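Local coordinates for protein glutathione S-transferase delta (Bombyx mori, PDB 3VK9) that probably transfers glutathione to electrophilic substrates, as a homodimeric delta-class glutathione transferase, at residues A[4-9]-A[31-36]. Residues are numbered along the deposited sequence; the frame is centred on the assembly and turned at random.
Sequences DLYYVP and KLVDLH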
# COMPACT_ATOMS: atom_id res chain seq x y z
N ASP A 4 6.64 -19.83 -9.90
CA ASP A 4 7.35 -18.90 -10.78
C ASP A 4 7.35 -17.46 -10.26
O ASP A 4 6.34 -17.00 -9.72
CB ASP A 4 6.73 -18.92 -12.19
CG ASP A 4 6.79 -20.29 -12.83
OD1 ASP A 4 5.96 -20.55 -13.73
OD2 ASP A 4 7.65 -21.11 -12.43
N LEU A 5 8.47 -16.77 -10.42
CA LEU A 5 8.54 -15.34 -10.16
C LEU A 5 9.04 -14.61 -11.40
O LEU A 5 10.19 -14.76 -11.79
CB LEU A 5 9.46 -15.03 -8.98
CG LEU A 5 9.47 -13.56 -8.58
CD1 LEU A 5 8.17 -13.22 -7.87
CD2 LEU A 5 10.67 -13.17 -7.69
N TYR A 6 8.16 -13.84 -12.03
CA TYR A 6 8.55 -12.91 -13.09
C TYR A 6 9.09 -11.62 -12.49
O TYR A 6 8.41 -11.00 -11.68
CB TYR A 6 7.36 -12.62 -13.99
CG TYR A 6 6.85 -13.86 -14.67
CD1 TYR A 6 5.96 -14.71 -14.03
CD2 TYR A 6 7.28 -14.19 -15.95
CE1 TYR A 6 5.49 -15.86 -14.66
CE2 TYR A 6 6.82 -15.35 -16.58
CZ TYR A 6 5.93 -16.17 -15.93
OH TYR A 6 5.46 -17.32 -16.54
N TYR A 7 10.29 -11.21 -12.90
CA TYR A 7 10.98 -10.09 -12.28
C TYR A 7 12.04 -9.47 -13.21
O TYR A 7 12.37 -10.02 -14.27
CB TYR A 7 11.71 -10.60 -11.02
CG TYR A 7 13.05 -11.22 -11.36
CD1 TYR A 7 13.12 -12.36 -12.16
CD2 TYR A 7 14.24 -10.65 -10.91
CE1 TYR A 7 14.35 -12.92 -12.50
CE2 TYR A 7 15.47 -11.22 -11.24
CZ TYR A 7 15.52 -12.35 -12.04
OH TYR A 7 16.73 -12.90 -12.36
N VAL A 8 12.55 -8.32 -12.79
CA VAL A 8 13.83 -7.80 -13.27
C VAL A 8 14.60 -7.44 -12.00
O VAL A 8 14.00 -7.04 -11.01
CB VAL A 8 13.69 -6.54 -14.17
CG1 VAL A 8 13.07 -6.91 -15.50
CG2 VAL A 8 12.87 -5.47 -13.48
N PRO A 9 15.93 -7.60 -12.03
CA PRO A 9 16.74 -7.40 -10.81
C PRO A 9 16.79 -5.95 -10.32
O PRO A 9 16.98 -5.74 -9.13
CB PRO A 9 18.13 -7.89 -11.22
CG PRO A 9 18.16 -7.79 -12.69
CD PRO A 9 16.75 -8.08 -13.15
N LYS A 31 12.05 -15.97 -13.47
CA LYS A 31 11.83 -15.76 -14.89
C LYS A 31 12.03 -14.30 -15.25
O LYS A 31 11.15 -13.46 -15.01
CB LYS A 31 10.44 -16.23 -15.28
CG LYS A 31 10.23 -17.71 -15.01
CD LYS A 31 8.89 -18.18 -15.54
CE LYS A 31 8.96 -18.46 -17.05
NZ LYS A 31 7.63 -18.76 -17.66
N LEU A 32 13.18 -14.00 -15.84
CA LEU A 32 13.53 -12.63 -16.18
C LEU A 32 12.54 -12.10 -17.19
O LEU A 32 12.26 -12.77 -18.17
CB LEU A 32 14.93 -12.62 -16.77
CG LEU A 32 15.57 -11.24 -16.91
CD1 LEU A 32 15.72 -10.65 -15.53
CD2 LEU A 32 16.92 -11.37 -17.61
N VAL A 33 11.97 -10.92 -16.97
CA VAL A 33 11.15 -10.32 -18.02
C VAL A 33 11.82 -9.14 -18.73
O VAL A 33 12.45 -8.29 -18.10
CB VAL A 33 9.67 -9.99 -17.63
CG1 VAL A 33 9.27 -10.62 -16.32
CG2 VAL A 33 9.42 -8.50 -17.66
N ASP A 34 11.70 -9.13 -20.05
CA ASP A 34 12.29 -8.09 -20.88
C ASP A 34 11.43 -6.82 -20.86
O ASP A 34 10.77 -6.48 -21.84
CB ASP A 34 12.44 -8.62 -22.31
CG ASP A 34 13.30 -7.72 -23.18
OD1 ASP A 34 13.47 -8.05 -24.37
OD2 ASP A 34 13.79 -6.69 -22.67
N LEU A 35 11.42 -6.12 -19.72
CA LEU A 35 10.63 -4.89 -19.59
C LEU A 35 11.10 -3.85 -20.59
O LEU A 35 10.30 -3.13 -21.18
CB LEU A 35 10.75 -4.32 -18.18
CG LEU A 35 9.96 -4.92 -17.02
CD1 LEU A 35 10.12 -4.04 -15.79
CD2 LEU A 35 8.49 -5.07 -17.37
N HIS A 36 12.42 -3.78 -20.77
CA HIS A 36 13.06 -2.79 -21.62
C HIS A 36 12.49 -2.79 -23.03
O HIS A 36 12.47 -1.75 -23.69
CB HIS A 36 14.57 -3.07 -21.68
CG HIS A 36 15.34 -2.06 -22.46
ND1 HIS A 36 15.20 -0.70 -22.28
CD2 HIS A 36 16.29 -2.21 -23.42
CE1 HIS A 36 16.02 -0.06 -23.09
NE2 HIS A 36 16.69 -0.95 -23.79
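Y6 and K31 lie side by side on one face of the sheet, and the lysine chain runs along the tyrosine ring to its hydroxyl. K31 CB sits over the ring, 4.2 Å from the centroid of the Y6 ring, and K31 CD lies against Y6 CZ. A bend at chi3 (81°) then brings K31 NZ round to donate a hydrogen bond of 2.8 Å to Y6 OH. The ring stands here because Y6 CG is anti to its own carbonyl carbon (chi1 -62°). Packing is close at the base of the ring: the buried V33 puts CG1 at its edge, 3.6 Å from Y6 CB, while L48 and V58 also touch the tyrosine. Cutting Y6 back to an alanine is likely to deprive K31 NZ of its hydroxyl mate and the lysine methylenes of the ring they lie along. The backbones pair in parallel: L5 O accepts from K31 N, K31 O from Y7 N, and Y7 O from V33 N at 2.9 Å and 165°. These strands, 4-7 and 29-32, with helix 12-24 between them, form the beta-alpha-beta unit that opens the thioredoxin-like N-terminal domain of glutathione transferases; 29-32 is an outer strand of the sheet in this chain. The opposite face is looser: L32, exposed to solvent, lays CD1 over the Y7 ring, 4.2 Å from its centroid, and reaches P9 CD at 3.7 Å; C14 and L18 of helix 12-24 also touch Y7. Past the strands V8 fits one methyl, CG1, close against the carbonyl oxygen of V33 and sets the other, CG2, 3.9 Å from L35 CD1. At the other end, D4 brushes K31 CD with its carboxylate carbon, but OD1 stays 4.6 Å from K31 NZ, and OD2 is hydrogen-bonded to N29 instead.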